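Local coordinates for eukaryotic translation initiation factor 2A (Schizosaccharomyces pombe, PDB 3WJ9), which probably directs binding of initiator methionyl-tRNA to 40S ribosomal subunits on a few specific mRNAs, in a codon-dependent manner, at residues A[183-188]-A[194-199]; A[87-92]-A[130-135]. All blocks are in the same frame, centred on the assembly; numbering follows the deposited sequence.

Interaction 1 (A[183-188]-A[194-199])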
loop_
_atom_site.group_PDB
_atom_site.type_symbol
_atom_site.label_atom_id
_atom_site.label_comp_id
_atom_site.label_asym_id
_atom_site.label_seq_id
_atom_site.Cartn_x
_atom_site.Cartn_y
_atom_site.Cartn_z
ATOM N N VAL A 183 -2.962 -2.959 17.579
ATOM C CA VAL A 183 -4.094 -2.046 17.761
ATOM C C VAL A 183 -3.672 -0.756 18.489
ATOM O O VAL A 183 -2.632 -0.724 19.144
ATOM C CB VAL A 183 -5.236 -2.746 18.545
ATOM C CG1 VAL A 183 -6.539 -1.993 18.397
ATOM C CG2 VAL A 183 -5.420 -4.181 18.065
ATOM N N PHE A 184 -4.474 0.304 18.369
ATOM C CA PHE A 184 -4.151 1.597 18.980
ATOM C C PHE A 184 -5.361 2.284 19.624
ATOM O O PHE A 184 -6.475 2.215 19.109
ATOM C CB PHE A 184 -3.526 2.526 17.935
ATOM C CG PHE A 184 -3.238 3.912 18.443
ATOM C CD1 PHE A 184 -2.123 4.158 19.225
ATOM C CD2 PHE A 184 -4.072 4.969 18.126
ATOM C CE1 PHE A 184 -1.851 5.428 19.690
ATOM C CE2 PHE A 184 -3.803 6.243 18.589
ATOM C CZ PHE A 184 -2.692 6.473 19.371
ATOM N N ILE A 185 -5.121 2.958 20.747
ATOM C CA ILE A 185 -6.167 3.660 21.493
ATOM C C ILE A 185 -5.837 5.146 21.622
ATOM O O ILE A 185 -4.807 5.500 22.185
ATOM C CB ILE A 185 -6.352 3.059 22.910
ATOM C CG1 ILE A 185 -6.617 1.552 22.833
ATOM C CG2 ILE A 185 -7.456 3.783 23.672
ATOM C CD1 ILE A 185 -5.378 0.700 23.030
ATOM N N PRO A 186 -6.719 6.022 21.112
ATOM C CA PRO A 186 -6.435 7.461 21.086
ATOM C C PRO A 186 -6.498 8.089 22.475
ATOM O O PRO A 186 -7.149 7.546 23.366
ATOM C CB PRO A 186 -7.538 8.013 20.183
ATOM C CG PRO A 186 -8.679 7.091 20.407
ATOM C CD PRO A 186 -8.076 5.724 20.625
ATOM N N GLU A 187 -5.827 9.226 22.643
ATOM C CA GLU A 187 -5.730 9.901 23.936
ATOM C C GLU A 187 -7.074 10.418 24.438
ATOM O O GLU A 187 -7.811 11.072 23.701
ATOM C CB GLU A 187 -4.738 11.065 23.852
ATOM C CG GLU A 187 -4.748 11.980 25.069
ATOM C CD GLU A 187 -4.242 13.377 24.760
ATOM O OE1 GLU A 187 -3.020 13.612 24.864
ATOM O OE2 GLU A 187 -5.072 14.240 24.407
ATOM N N LYS A 188 -7.381 10.133 25.698
ATOM C CA LYS A 188 -8.573 10.684 26.331
ATOM C C LYS A 188 -8.213 11.412 27.623
ATOM O O LYS A 188 -7.038 11.599 27.932
ATOM C CB LYS A 188 -9.601 9.584 26.607
ATOM C CG LYS A 188 -9.224 8.621 27.720
ATOM C CD LYS A 188 -10.405 7.735 28.083
ATOM C CE LYS A 188 -10.034 6.700 29.131
ATOM N NZ LYS A 188 -11.135 6.503 30.115
ATOM N N SER A 194 -2.453 4.500 23.749
ATOM C CA SER A 194 -1.864 3.188 23.984
ATOM C C SER A 194 -1.785 2.339 22.717
ATOM O O SER A 194 -2.599 2.480 21.806
ATOM C CB SER A 194 -2.655 2.440 25.059
ATOM O OG SER A 194 -2.082 1.169 25.316
ATOM N N VAL A 195 -0.789 1.457 22.680
ATOM C CA VAL A 195 -0.593 0.523 21.579
ATOM C C VAL A 195 -0.549 -0.904 22.125
ATOM O O VAL A 195 0.050 -1.156 23.169
ATOM C CB VAL A 195 0.707 0.830 20.799
ATOM C CG1 VAL A 195 1.024 -0.272 19.798
ATOM C CG2 VAL A 195 0.602 2.175 20.099
ATOM N N ARG A 196 -1.181 -1.833 21.413
ATOM C CA ARG A 196 -1.331 -3.204 21.891
ATOM C C ARG A 196 -1.128 -4.248 20.788
ATOM O O ARG A 196 -1.532 -4.043 19.646
ATOM C CB ARG A 196 -2.716 -3.380 22.519
ATOM C CG ARG A 196 -2.693 -4.202 23.779
ATOM C CD ARG A 196 -2.372 -3.331 24.958
ATOM N NE ARG A 196 -3.449 -2.413 25.291
ATOM C CZ ARG A 196 -4.508 -2.761 26.008
ATOM N NH1 ARG A 196 -4.604 -3.996 26.482
ATOM N NH2 ARG A 196 -5.456 -1.875 26.272
ATOM N N THR A 197 -0.501 -5.371 21.129
ATOM C CA THR A 197 -0.397 -6.479 20.180
ATOM C C THR A 197 -1.006 -7.753 20.759
ATOM O O THR A 197 -0.909 -8.014 21.959
ATOM C CB THR A 197 1.062 -6.769 19.772
ATOM O OG1 THR A 197 1.781 -7.291 20.895
ATOM C CG2 THR A 197 1.747 -5.501 19.275
ATOM N N TYR A 198 -1.635 -8.540 19.892
ATOM C CA TYR A 198 -2.266 -9.794 20.288
ATOM C C TYR A 198 -2.040 -10.881 19.247
ATOM O O TYR A 198 -2.073 -10.615 18.045
ATOM C CB TYR A 198 -3.773 -9.604 20.494
ATOM C CG TYR A 198 -4.165 -8.926 21.785
ATOM C CD1 TYR A 198 -4.239 -7.543 21.870
ATOM C CD2 TYR A 198 -4.498 -9.669 22.910
ATOM C CE1 TYR A 198 -4.609 -6.919 23.044
ATOM C CE2 TYR A 198 -4.873 -9.053 24.088
ATOM C CZ TYR A 198 -4.923 -7.676 24.150
ATOM O OH TYR A 198 -5.293 -7.054 25.320
ATOM N N SER A 199 -1.816 -12.106 19.706
ATOM C CA SER A 199 -1.879 -13.259 18.818
ATOM C C SER A 199 -3.349 -13.602 18.618
ATOM O O SER A 199 -4.144 -13.491 19.554
ATOM C CB SER A 199 -1.104 -14.450 19.391
ATOM O OG SER A 199 -1.157 -15.564 18.516
#
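Ser194 O draws two groups of the facing strand. The backbone N of Ile185 gives it a hydrogen bond of 2.8 Å, lying in the carbonyl plane. The CA-H of Phe184 adds a weaker contact, with CA 3.3 Å from the same Ser194 O. In return, Ser194 N binds Ile185 O on a lone pair, at 3.0 Å. The second two-way pair joins Val183 and Arg196. Its bond from Val183 N to Arg196 O is the shorter, at 2.7 Å, and runs nearly along the C=O axis. The donor Arg196 N is instead tilted 30° from the carbonyl plane of Val183. Phe184 and Val195 form the non-hydrogen-bonded pair between these two. Strands 180-185 and 193-199 form an antiparallel hairpin, the two middle strands of a four-stranded beta-propeller blade. On the face of Phe184 and Val195, Val195 CG2 meets the edge of the Phe184 ring, in its plane and 3.5 Å from CD1. With its CG anti to the backbone N (chi1 176°), Phe184 turns this CD1 edge to Val195. Phe220, from the strand that follows this blade, touches both side chains. The opposite face carries Val183, Ile185, Ser194 and Arg196. There Ile185 CD1 lies 3.8 Å from Ser194 CB. Arg196 folds back through bends at chi2 and chi3, and its NH2 comes to 4.1 Å from Ile185 CD1, oblique to the guanidinium plane. Ser194 OG is hydrogen-bonded to Lys210 O, on the outermost strand of the blade.

Interaction 2 (A[87-92]-A[130-135])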
loop_
_atom_site.group_PDB
_atom_site.type_symbol
_atom_site.label_atom_id
_atom_site.label_comp_id
_atom_site.label_asym_id
_atom_site.label_seq_id
_atom_site.Cartn_x
_atom_site.Cartn_y
_atom_site.Cartn_z
ATOM N N TYR A 87 -10.944 -12.285 -3.419
ATOM C CA TYR A 87 -11.970 -11.323 -3.036
ATOM C C TYR A 87 -11.575 -9.906 -3.440
ATOM O O TYR A 87 -10.400 -9.536 -3.392
ATOM C CB TYR A 87 -12.238 -11.391 -1.531
ATOM C CG TYR A 87 -12.633 -12.766 -1.045
ATOM C CD1 TYR A 87 -13.926 -13.243 -1.219
ATOM C CD2 TYR A 87 -11.711 -13.591 -0.417
ATOM C CE1 TYR A 87 -14.289 -14.503 -0.778
ATOM C CE2 TYR A 87 -12.064 -14.850 0.029
ATOM C CZ TYR A 87 -13.354 -15.302 -0.154
ATOM O OH TYR A 87 -13.704 -16.556 0.290
ATOM N N LEU A 88 -12.569 -9.121 -3.842
ATOM C CA LEU A 88 -12.352 -7.742 -4.257
ATOM C C LEU A 88 -13.380 -6.836 -3.585
ATOM O O LEU A 88 -14.579 -7.091 -3.656
ATOM C CB LEU A 88 -12.436 -7.619 -5.782
ATOM C CG LEU A 88 -12.243 -6.236 -6.413
ATOM C CD1 LEU A 88 -10.772 -5.856 -6.449
ATOM C CD2 LEU A 88 -12.836 -6.192 -7.811
ATOM N N SER A 89 -12.902 -5.784 -2.927
ATOM C CA SER A 89 -13.783 -4.857 -2.221
ATOM C C SER A 89 -13.977 -3.564 -3.009
ATOM O O SER A 89 -13.045 -3.066 -3.638
ATOM C CB SER A 89 -13.227 -4.549 -0.826
ATOM O OG SER A 89 -13.123 -5.728 -0.044
ATOM N N THR A 90 -15.194 -3.026 -2.969
ATOM C CA THR A 90 -15.531 -1.827 -3.732
ATOM C C THR A 90 -16.179 -0.746 -2.869
ATOM O O THR A 90 -17.300 -0.913 -2.406
ATOM C CB THR A 90 -16.492 -2.153 -4.896
ATOM O OG1 THR A 90 -17.712 -2.690 -4.373
ATOM C CG2 THR A 90 -15.865 -3.159 -5.849
ATOM N N TRP A 91 -15.473 0.365 -2.672
ATOM C CA TRP A 91 -16.019 1.509 -1.942
ATOM C C TRP A 91 -16.856 2.387 -2.866
ATOM O O TRP A 91 -16.360 2.889 -3.874
ATOM C CB TRP A 91 -14.891 2.344 -1.315
ATOM C CG TRP A 91 -15.357 3.496 -0.432
ATOM C CD1 TRP A 91 -15.455 3.492 0.924
ATOM C CD2 TRP A 91 -15.756 4.808 -0.854
ATOM N NE1 TRP A 91 -15.906 4.704 1.378
ATOM C CE2 TRP A 91 -16.096 5.535 0.305
ATOM C CE3 TRP A 91 -15.866 5.437 -2.095
ATOM C CZ2 TRP A 91 -16.536 6.856 0.259
ATOM C CZ3 TRP A 91 -16.304 6.752 -2.140
ATOM C CH2 TRP A 91 -16.633 7.446 -0.970
ATOM N N GLU A 92 -18.129 2.561 -2.527
ATOM C CA GLU A 92 -18.974 3.534 -3.211
ATOM C C GLU A 92 -19.159 4.743 -2.305
ATOM O O GLU A 92 -18.815 4.693 -1.124
ATOM C CB GLU A 92 -20.333 2.933 -3.576
ATOM C CG GLU A 92 -20.268 1.692 -4.448
ATOM C CD GLU A 92 -21.644 1.138 -4.767
ATOM O OE1 GLU A 92 -21.725 0.116 -5.482
ATOM O OE2 GLU A 92 -22.645 1.725 -4.306
ATOM N N LEU A 130 -11.484 -4.121 4.288
ATOM C CA LEU A 130 -11.128 -5.146 5.255
ATOM C C LEU A 130 -9.648 -5.458 5.123
ATOM O O LEU A 130 -9.108 -5.463 4.019
ATOM C CB LEU A 130 -11.952 -6.417 5.039
ATOM C CG LEU A 130 -13.470 -6.321 5.135
ATOM C CD1 LEU A 130 -14.118 -7.575 4.573
ATOM C CD2 LEU A 130 -13.841 -6.126 6.587
ATOM N N GLN A 131 -8.990 -5.708 6.248
ATOM C CA GLN A 131 -7.623 -6.203 6.215
ATOM C C GLN A 131 -7.682 -7.722 6.166
ATOM O O GLN A 131 -8.700 -8.317 6.516
ATOM C CB GLN A 131 -6.824 -5.721 7.425
ATOM C CG GLN A 131 -6.839 -4.214 7.611
ATOM C CD GLN A 131 -5.887 -3.749 8.694
ATOM O OE1 GLN A 131 -4.963 -4.467 9.075
ATOM N NE2 GLN A 131 -6.118 -2.547 9.207
ATOM N N TYR A 132 -6.601 -8.348 5.721
ATOM C CA TYR A 132 -6.578 -9.797 5.589
ATOM C C TYR A 132 -5.293 -10.398 6.132
ATOM O O TYR A 132 -4.288 -9.708 6.294
ATOM C CB TYR A 132 -6.737 -10.211 4.125
ATOM C CG TYR A 132 -8.097 -9.948 3.516
ATOM C CD1 TYR A 132 -8.469 -8.671 3.111
ATOM C CD2 TYR A 132 -9.004 -10.983 3.334
ATOM C CE1 TYR A 132 -9.710 -8.433 2.553
ATOM C CE2 TYR A 132 -10.248 -10.753 2.776
ATOM C CZ TYR A 132 -10.596 -9.477 2.387
ATOM O OH TYR A 132 -11.833 -9.244 1.831
ATOM N N THR A 133 -5.341 -11.694 6.413
ATOM C CA THR A 133 -4.140 -12.464 6.687
ATOM C C THR A 133 -3.534 -12.860 5.346
ATOM O O THR A 133 -4.201 -12.767 4.318
ATOM C CB THR A 133 -4.439 -13.711 7.536
ATOM O OG1 THR A 133 -5.409 -14.525 6.866
ATOM C CG2 THR A 133 -4.989 -13.302 8.891
ATOM N N CYS A 134 -2.277 -13.289 5.346
ATOM C CA CYS A 134 -1.601 -13.633 4.097
ATOM C C CYS A 134 -2.177 -14.885 3.445
ATOM O O CYS A 134 -2.163 -15.014 2.220
ATOM C CB CYS A 134 -0.101 -13.813 4.331
ATOM S SG CYS A 134 0.825 -12.266 4.338
ATOM N N ASP A 135 -2.685 -15.806 4.258
ATOM C CA ASP A 135 -3.326 -17.004 3.724
ATOM C C ASP A 135 -4.767 -16.726 3.312
ATOM O O ASP A 135 -5.470 -17.627 2.853
ATOM C CB ASP A 135 -3.275 -18.155 4.737
ATOM C CG ASP A 135 -3.834 -17.774 6.099
ATOM O OD1 ASP A 135 -4.747 -16.926 6.176
ATOM O OD2 ASP A 135 -3.358 -18.342 7.102
#
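Tyr87 and Tyr132 lie on backbones that run in roughly opposite directions without pairing as strands. Their CA atoms are 10.3 Å apart. Ser89 and Leu130 come nearer, with 7.9 Å between CA atoms. The two segments belong to consecutive blades of the beta-propeller. Strand 87-92 is the second strand of the blade within WD repeat 1. Strand 131-132 is the first strand of the blade that follows. Between the two segments, Tyr132 makes the contacts. Its CG lies anti to the carbonyl carbon (chi1 -69°), and the ring extends toward strand 87-92 with the hydroxyl leading. Tyr132 OH comes 4.0 Å from Tyr87 CB, a van der Waals contact. It also lies 4.2 Å from Ser89 OG, too far for a hydrogen bond. The Tyr87 ring leads away from this meeting point, so that its CB rather than its ring faces the hydroxyl. Ser89 OG has its own partner in Asn129 OD1, just before segment 130-135. Pro83 and Ala139 touch the Tyr132 side chain, one from each blade. Leu130 also spans the blades, packing on Met106 and Val108 of the first and on Arg141 of the second. Beyond Tyr132 the strand gives way to a turn. There Thr133 OG1 is hydrogen-bonded to the backbone N of Ser137 and of Leu138. The same hydroxyl donates to Asp135 OD1 at 2.6 Å, on the syn side and 32° out of the carboxylate plane.

How the interactions relate
The crystallised piece is the beta-propeller part of the protein, and the two contacts sit in one run of its blades. Interaction 2 joins two consecutive blades, and interaction 1 lies within the next blade along the chain. Their centres are 23 Å apart and their nearest atoms about 9 Å, without touching. The centre of interaction 2 lies about 13 Å from the centre of the chain, that of interaction 1 about 22 Å. Polar links join the segment 130-135 to the blade of interaction 1. The Gln131 side chain hydrogen-bonds Phe171 O (through NE2) and Leu173 N (through OE1) on the first strand of that blade. Asp135 OD2 bonds His179 NE2, just before strand 180-185.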